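PDB 6JC0: putative molybdenum cofactor biosynthesis protein D2 (MoaD2) / thiamine S from Mycobacterium smegmatis, which probably serves as a small ubiquitin-like sulfur carrier of the MoaD/ThiS family, supplying sulfur for the biosynthesis of molybdopterin, the organic part of the molybdenum cofactor. Local coordinates for residues T10-A15 / T78-P83; A19-E24 / P48-V53. One frame throughout, in Å; residues are numbered along the deposited sequence.

Contact 1. Residues T10-A15 / T78-P83; sequences TVRYFA and TVDVLP
Thr10 to Tyr13 and Thr78 to Val81 pair in register as parallel strands, their axes 4.6 Å apart and 20° from parallel. The ladder alternates: Thr10 O accepts from Val79 N at 2.7 Å, Arg12 N donates to Val79 O, and Arg12 O receives Val81 N. It frays beyond Tyr13, where Phe14 N reaches Val81 O at 3.3 Å in a weak bond.

On the face carrying Thr10, Arg12, Thr78 and Asp80, Arg12 holds the Asp80 carboxylate side-on. Arg12 NE meets Asp80 OD1 at 2.7 Å, close to the guanidinium plane, while Arg12 NH2 meets Asp80 OD2 at 2.6 Å on its syn lone pair. The two planes are 41° apart, a twisted fork. A bend at chi3 (-63°) turns the guanidinium back toward the neighbouring strand. CZ of Phe14 lies over the centre of one guanidinium face, and the ring edge meets Val81 O.

The face with Val11, Tyr13, Val79 and Val81 is largely apolar, with the Tyr13 hydroxyl bonded to Glu26. CG2 of Val81 lies 3.9 Å from CG1 of Val11 and also touches CD1 of Tyr13; helix 36-44 covers Val11, Tyr13 and Val79. At the frayed end, CG of Pro83 packs 3.2 Å from Phe14 O.

Arg12 NH2 also bridges to Glu63, and Asp80 OD2 is also hydrogen-bonded to a polar side chain of another protein chain. The paired charges thus join the strands where a partner chain packs on Arg12 and Phe14, while the valines face the core of the ubiquitin-like fold.

Contact 2. Residues A19-E24 / P48-V53; sequences AAAGIE and PELARV
Ala20 presents its methyl directly to segment 48-53, the start of helix 48-54, and the backbone of that helix takes it up. Ala20 CB lies 3.6 Å from CA of Leu50 and 3.9 Å from the carbonyl carbon of Glu49, closer than the 4.1 Å to Leu50 CB, so the methyl rests on the helix surface at the root of the leucine side chain. With so short a side chain between them, the backbones come close: the CA atoms of Ala20 and Leu50 are 4.8 Å apart. One helical turn further along, CG2 of Val53 reaches Ala20 CB at 4.1 Å and borders it from that direction.

Leu50 extends past Ala20 to the next residue. Its CG stands anti to the backbone N (chi1 177°), which carries the branched end toward Ala21, where Leu50 CD2 meets Ala21 CB at 3.9 Å and CD1 lies slightly farther off. Glu49 starts toward Ala20, but its carboxylate leads away, and no hydrogen bond joins the two segments directly.

Asn47 supplies a polar link beside this apolar patch: its OD1 accepts from Leu50 N and its ND2 donates to Ala20 O. Helix 16-21 ends here, with Gly22 leaving it at a positive phi (82°), where a CB would press on the preceding carbonyl oxygen, which suits glycine. Both Ala21 and Leu50 also pack on Tyr13, so the end of helix 16-21 and the beginning of helix 48-54 meet over the Tyr13 side of strand 6-13 in the mixed sheet.

How the contacts relate
The centres of contact 1 and contact 2 lie about 11 Å apart, and Tyr13 spans the interval. Its side chain belongs to the sheet face of contact 1 and borders contact 2, while Tyr13 N probably donates a hydrogen bond to Glu24 O at 2.8 Å. Along the chain, 10-15 is followed by helix 16-21, whose last turn opens segment 19-24; 48-53 follows, and 78-83 comes last, so both segments of contact 2 fall between those of contact 1. Contact 1 joins the first and last strands of the ubiquitin-like fold, 6-13 and 77-82, within the mixed sheet; contact 2 packs two short helices against the Tyr13 face of that sheet.

Contact 1. Residues T10-A15 / T78-P83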
ATOM      1  N   THR B  10       2.564  19.373  39.833  1.00 17.18           N
ATOM      2  CA  THR B  10       3.106  19.941  38.611  1.00 20.75           C
ATOM      3  C   THR B  10       2.149  19.654  37.459  1.00 20.57           C
ATOM      4  O   THR B  10       1.729  18.514  37.256  1.00 21.68           O
ATOM      5  CB  THR B  10       4.507  19.377  38.291  1.00 25.63           C
ATOM      6  OG1 THR B  10       5.382  19.618  39.398  1.00 30.48           O
ATOM      7  CG2 THR B  10       5.087  20.036  37.044  1.00 23.33           C
ATOM      8  N   VAL B  11       1.781  20.695  36.722  1.00 16.83           N
ATOM      9  CA  VAL B  11       0.906  20.528  35.572  1.00 17.18           C
ATOM     10  C   VAL B  11       1.684  20.778  34.290  1.00 20.03           C
ATOM     11  O   VAL B  11       2.316  21.820  34.141  1.00 22.15           O
ATOM     12  CB  VAL B  11      -0.311  21.481  35.624  1.00 20.89           C
ATOM     13  CG1 VAL B  11      -1.173  21.313  34.370  1.00 15.38           C
ATOM     14  CG2 VAL B  11      -1.136  21.229  36.876  1.00 21.62           C
ATOM     15  N   ARG B  12       1.643  19.818  33.373  1.00 15.33           N
ATOM     16  CA  ARG B  12       2.253  19.997  32.061  1.00 18.15           C
ATOM     17  C   ARG B  12       1.167  20.106  31.000  1.00 18.98           C
ATOM     18  O   ARG B  12       0.346  19.199  30.847  1.00 17.52           O
ATOM     19  CB  ARG B  12       3.206  18.838  31.733  1.00 17.26           C
ATOM     20  CG  ARG B  12       4.366  18.690  32.710  1.00 17.28           C
ATOM     21  CD  ARG B  12       5.436  17.733  32.187  1.00 16.20           C
ATOM     22  NE  ARG B  12       4.929  16.373  32.026  1.00 21.84           N
ATOM     23  CZ  ARG B  12       5.624  15.369  31.496  1.00 28.46           C
ATOM     24  NH1 ARG B  12       6.864  15.568  31.068  1.00 26.88           N
ATOM     25  NH2 ARG B  12       5.074  14.166  31.387  1.00 26.11           N
ATOM     26  N   TYR B  13       1.158  21.227  30.284  1.00 13.64           N
ATOM     27  CA  TYR B  13       0.199  21.451  29.206  1.00 11.42           C
ATOM     28  C   TYR B  13       0.791  21.041  27.862  1.00 19.03           C
ATOM     29  O   TYR B  13       1.970  21.275  27.600  1.00 17.17           O
ATOM     30  CB  TYR B  13      -0.225  22.923  29.147  1.00 16.01           C
ATOM     31  CG  TYR B  13      -0.899  23.438  30.397  1.00 22.39           C
ATOM     32  CD1 TYR B  13      -2.257  23.238  30.606  1.00 21.88           C
ATOM     33  CD2 TYR B  13      -0.179  24.132  31.363  1.00 20.34           C
ATOM     34  CE1 TYR B  13      -2.881  23.711  31.747  1.00 20.22           C
ATOM     35  CE2 TYR B  13      -0.794  24.605  32.508  1.00 19.14           C
ATOM     36  CZ  TYR B  13      -2.145  24.392  32.693  1.00 21.25           C
ATOM     37  OH  TYR B  13      -2.765  24.857  33.830  1.00 20.95           O
ATOM     38  N   PHE B  14      -0.031  20.451  27.002  1.00 16.44           N
ATOM     39  CA  PHE B  14       0.440  20.053  25.680  1.00 17.00           C
ATOM     40  C   PHE B  14      -0.415  20.620  24.556  1.00 15.11           C
ATOM     41  O   PHE B  14      -1.629  20.801  24.707  1.00 14.84           O
ATOM     42  CB  PHE B  14       0.502  18.528  25.580  1.00 19.59           C
ATOM     43  CG  PHE B  14       1.599  17.929  26.395  1.00 16.21           C
ATOM     44  CD1 PHE B  14       1.379  17.576  27.716  1.00 15.70           C
ATOM     45  CD2 PHE B  14       2.864  17.764  25.858  1.00 15.20           C
ATOM     46  CE1 PHE B  14       2.395  17.044  28.478  1.00 15.17           C
ATOM     47  CE2 PHE B  14       3.885  17.232  26.616  1.00 12.53           C
ATOM     48  CZ  PHE B  14       3.650  16.871  27.927  1.00 15.32           C
ATOM     49  N   ALA B  15       0.249  20.907  23.439  1.00 14.27           N
ATOM     50  CA  ALA B  15      -0.383  21.377  22.207  1.00 19.15           C
ATOM     51  C   ALA B  15      -1.376  22.506  22.449  1.00 22.17           C
ATOM     52  O   ALA B  15      -1.005  23.566  22.954  1.00 22.12           O
ATOM     53  CB  ALA B  15      -1.061  20.220  21.496  1.00 10.04           C
ATOM     54  N   THR B  78       2.718  14.765  39.013  1.00 17.41           N
ATOM     55  CA  THR B  78       2.699  15.472  37.744  1.00 20.21           C
ATOM     56  C   THR B  78       1.413  15.136  37.001  1.00 17.02           C
ATOM     57  O   THR B  78       1.113  13.966  36.763  1.00 19.09           O
ATOM     58  CB  THR B  78       3.912  15.116  36.873  1.00 22.31           C
ATOM     59  OG1 THR B  78       5.111  15.485  37.562  1.00 27.11           O
ATOM     60  CG2 THR B  78       3.849  15.854  35.546  1.00 21.59           C
ATOM     61  N   VAL B  79       0.641  16.161  36.661  1.00 17.82           N
ATOM     62  CA  VAL B  79      -0.575  15.969  35.883  1.00 17.05           C
ATOM     63  C   VAL B  79      -0.376  16.502  34.463  1.00 18.55           C
ATOM     64  O   VAL B  79      -0.095  17.689  34.270  1.00 13.25           O
ATOM     65  CB  VAL B  79      -1.789  16.669  36.532  1.00 14.29           C
ATOM     66  CG1 VAL B  79      -3.027  16.511  35.657  1.00 18.60           C
ATOM     67  CG2 VAL B  79      -2.051  16.116  37.924  1.00 11.53           C
ATOM     68  N   ASP B  80      -0.508  15.624  33.474  1.00 15.63           N
ATOM     69  CA  ASP B  80      -0.385  16.032  32.073  1.00 16.14           C
ATOM     70  C   ASP B  80      -1.751  16.314  31.448  1.00 18.34           C
ATOM     71  O   ASP B  80      -2.691  15.536  31.612  1.00 15.59           O
ATOM     72  CB  ASP B  80       0.342  14.959  31.252  1.00 17.67           C
ATOM     73  CG  ASP B  80       1.815  14.841  31.604  1.00 18.40           C
ATOM     74  OD1 ASP B  80       2.311  15.664  32.397  1.00 25.33           O
ATOM     75  OD2 ASP B  80       2.485  13.931  31.077  1.00 20.80           O
ATOM     76  N   VAL B  81      -1.847  17.422  30.717  1.00 16.38           N
ATOM     77  CA  VAL B  81      -3.078  17.801  30.035  1.00 15.16           C
ATOM     78  C   VAL B  81      -2.981  17.519  28.535  1.00 20.63           C
ATOM     79  O   VAL B  81      -2.234  18.188  27.812  1.00 17.05           O
ATOM     80  CB  VAL B  81      -3.402  19.297  30.248  1.00 11.88           C
ATOM     81  CG1 VAL B  81      -4.702  19.655  29.553  1.00 10.10           C
ATOM     82  CG2 VAL B  81      -3.481  19.614  31.731  1.00 15.55           C
ATOM     83  N   LEU B  82      -3.754  16.538  28.070  1.00 17.98           N
ATOM     84  CA  LEU B  82      -3.639  16.033  26.702  1.00 16.68           C
ATOM     85  C   LEU B  82      -4.880  16.318  25.859  1.00 19.19           C
ATOM     86  O   LEU B  82      -5.940  15.740  26.094  1.00 20.13           O
ATOM     87  CB  LEU B  82      -3.380  14.517  26.713  1.00 14.78           C
ATOM     88  CG  LEU B  82      -1.952  13.982  26.875  1.00 22.01           C
ATOM     89  CD1 LEU B  82      -1.356  14.359  28.214  1.00 24.18           C
ATOM     90  CD2 LEU B  82      -1.923  12.467  26.690  1.00 26.95           C
ATOM     91  N   PRO B  83      -4.750  17.202  24.858  1.00 16.86           N
ATOM     92  CA  PRO B  83      -5.852  17.437  23.918  1.00 18.32           C
ATOM     93  C   PRO B  83      -6.124  16.196  23.078  1.00 20.43           C
ATOM     94  O   PRO B  83      -5.294  15.282  23.075  1.00 18.66           O
ATOM     95  CB  PRO B  83      -5.336  18.593  23.044  1.00 15.80           C
ATOM     96  CG  PRO B  83      -4.252  19.231  23.852  1.00 17.75           C
ATOM     97  CD  PRO B  83      -3.610  18.092  24.596  1.00 19.60           C
TER

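Contact 2. Residues A19-E24 / P48-V53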
ATOM      1  N   ALA B  19      -1.039  26.139  24.328  1.00 20.79           N
ATOM      2  CA  ALA B  19      -1.291  27.342  23.553  1.00 23.01           C
ATOM      3  C   ALA B  19      -2.297  28.242  24.262  1.00 20.92           C
ATOM      4  O   ALA B  19      -2.112  29.451  24.339  1.00 24.46           O
ATOM      5  CB  ALA B  19      -1.784  26.983  22.157  1.00 25.56           C
ATOM      6  N   ALA B  20      -3.356  27.642  24.792  1.00 19.43           N
ATOM      7  CA  ALA B  20      -4.407  28.408  25.452  1.00 24.86           C
ATOM      8  C   ALA B  20      -3.961  28.915  26.824  1.00 29.27           C
ATOM      9  O   ALA B  20      -4.339  30.012  27.241  1.00 28.66           O
ATOM     10  CB  ALA B  20      -5.669  27.564  25.580  1.00 21.70           C
ATOM     11  N   ALA B  21      -3.157  28.117  27.519  1.00 28.71           N
ATOM     12  CA  ALA B  21      -2.677  28.486  28.848  1.00 25.88           C
ATOM     13  C   ALA B  21      -1.575  29.538  28.779  1.00 30.62           C
ATOM     14  O   ALA B  21      -1.345  30.271  29.742  1.00 24.87           O
ATOM     15  CB  ALA B  21      -2.179  27.255  29.598  1.00 17.22           C
ATOM     16  N   GLY B  22      -0.887  29.599  27.644  1.00 30.43           N
ATOM     17  CA  GLY B  22       0.208  30.539  27.475  1.00 29.26           C
ATOM     18  C   GLY B  22       1.508  30.028  28.067  1.00 30.55           C
ATOM     19  O   GLY B  22       2.560  30.641  27.898  1.00 34.73           O
ATOM     20  N   ILE B  23       1.434  28.897  28.761  1.00 26.31           N
ATOM     21  CA  ILE B  23       2.612  28.291  29.371  1.00 28.29           C
ATOM     22  C   ILE B  23       2.648  26.795  29.103  1.00 27.50           C
ATOM     23  O   ILE B  23       1.635  26.195  28.743  1.00 26.30           O
ATOM     24  CB  ILE B  23       2.656  28.524  30.894  1.00 26.27           C
ATOM     25  CG1 ILE B  23       1.380  27.992  31.551  1.00 27.88           C
ATOM     26  CG2 ILE B  23       2.854  30.002  31.210  1.00 31.69           C
ATOM     27  CD1 ILE B  23       1.375  28.103  33.065  1.00 29.73           C
ATOM     28  N   GLU B  24       3.819  26.196  29.285  1.00 24.84           N
ATOM     29  CA  GLU B  24       3.984  24.766  29.069  1.00 28.47           C
ATOM     30  C   GLU B  24       3.808  23.995  30.369  1.00 22.83           C
ATOM     31  O   GLU B  24       3.422  22.827  30.366  1.00 19.13           O
ATOM     32  CB  GLU B  24       5.356  24.473  28.464  1.00 35.74           C
ATOM     33  CG  GLU B  24       5.595  25.175  27.141  1.00 45.13           C
ATOM     34  CD  GLU B  24       6.988  24.940  26.604  1.00 55.02           C
ATOM     35  OE1 GLU B  24       7.343  23.765  26.357  1.00 51.95           O
ATOM     36  OE2 GLU B  24       7.731  25.930  26.432  1.00 64.10           O
ATOM     37  N   PRO B  48     -11.116  31.693  29.656  1.00 25.81           N
ATOM     38  CA  PRO B  48     -12.153  30.926  28.960  1.00 25.73           C
ATOM     39  C   PRO B  48     -11.619  30.031  27.845  1.00 26.03           C
ATOM     40  O   PRO B  48     -12.207  28.982  27.587  1.00 29.65           O
ATOM     41  CB  PRO B  48     -13.055  32.016  28.381  1.00 28.70           C
ATOM     42  CG  PRO B  48     -12.912  33.144  29.337  1.00 32.44           C
ATOM     43  CD  PRO B  48     -11.475  33.118  29.772  1.00 25.70           C
ATOM     44  N   GLU B  49     -10.533  30.439  27.195  1.00 30.01           N
ATOM     45  CA  GLU B  49      -9.975  29.670  26.087  1.00 34.18           C
ATOM     46  C   GLU B  49      -9.405  28.343  26.582  1.00 26.50           C
ATOM     47  O   GLU B  49      -9.675  27.291  26.003  1.00 25.43           O
ATOM     48  CB  GLU B  49      -8.892  30.465  25.354  1.00 44.14           C
ATOM     49  CG  GLU B  49      -9.328  31.844  24.877  1.00 55.48           C
ATOM     50  CD  GLU B  49      -9.144  32.920  25.935  1.00 60.63           C
ATOM     51  OE1 GLU B  49      -9.840  32.870  26.972  1.00 62.34           O
ATOM     52  OE2 GLU B  49      -8.298  33.815  25.730  1.00 61.55           O
ATOM     53  N   LEU B  50      -8.619  28.397  27.651  1.00 21.47           N
ATOM     54  CA  LEU B  50      -8.086  27.180  28.251  1.00 22.25           C
ATOM     55  C   LEU B  50      -9.230  26.308  28.752  1.00 23.93           C
ATOM     56  O   LEU B  50      -9.258  25.104  28.498  1.00 18.89           O
ATOM     57  CB  LEU B  50      -7.121  27.501  29.394  1.00 18.19           C
ATOM     58  CG  LEU B  50      -6.568  26.278  30.130  1.00 23.41           C
ATOM     59  CD1 LEU B  50      -5.882  25.326  29.155  1.00 20.02           C
ATOM     60  CD2 LEU B  50      -5.623  26.686  31.254  1.00 19.96           C
ATOM     61  N   ALA B  51     -10.176  26.933  29.450  1.00 19.83           N
ATOM     62  CA  ALA B  51     -11.348  26.234  29.965  1.00 23.52           C
ATOM     63  C   ALA B  51     -12.056  25.479  28.845  1.00 26.73           C
ATOM     64  O   ALA B  51     -12.503  24.346  29.031  1.00 24.95           O
ATOM     65  CB  ALA B  51     -12.302  27.214  30.633  1.00 24.75           C
ATOM     66  N   ARG B  52     -12.131  26.117  27.680  1.00 25.89           N
ATOM     67  CA  ARG B  52     -12.748  25.533  26.495  1.00 28.08           C
ATOM     68  C   ARG B  52     -11.966  24.313  25.996  1.00 23.65           C
ATOM     69  O   ARG B  52     -12.544  23.258  25.737  1.00 22.23           O
ATOM     70  CB  ARG B  52     -12.847  26.588  25.388  1.00 35.51           C
ATOM     71  CG  ARG B  52     -14.066  26.455  24.490  1.00 43.84           C
ATOM     72  CD  ARG B  52     -14.144  27.588  23.464  1.00 49.52           C
ATOM     73  NE  ARG B  52     -14.180  28.910  24.091  1.00 52.50           N
ATOM     74  CZ  ARG B  52     -13.209  29.815  23.988  1.00 50.75           C
ATOM     75  NH1 ARG B  52     -12.123  29.547  23.274  1.00 53.83           N
ATOM     76  NH2 ARG B  52     -13.327  30.990  24.594  1.00 45.47           N
ATOM     77  N   VAL B  53     -10.651  24.462  25.870  1.00 20.44           N
ATOM     78  CA  VAL B  53      -9.793  23.373  25.413  1.00 18.92           C
ATOM     79  C   VAL B  53      -9.819  22.189  26.379  1.00 20.90           C
ATOM     80  O   VAL B  53      -9.812  21.032  25.951  1.00 21.89           O
ATOM     81  CB  VAL B  53      -8.336  23.854  25.221  1.00 24.79           C
ATOM     82  CG1 VAL B  53      -7.371  22.671  25.100  1.00 20.36           C
ATOM     83  CG2 VAL B  53      -8.235  24.754  23.996  1.00 25.52           C
TER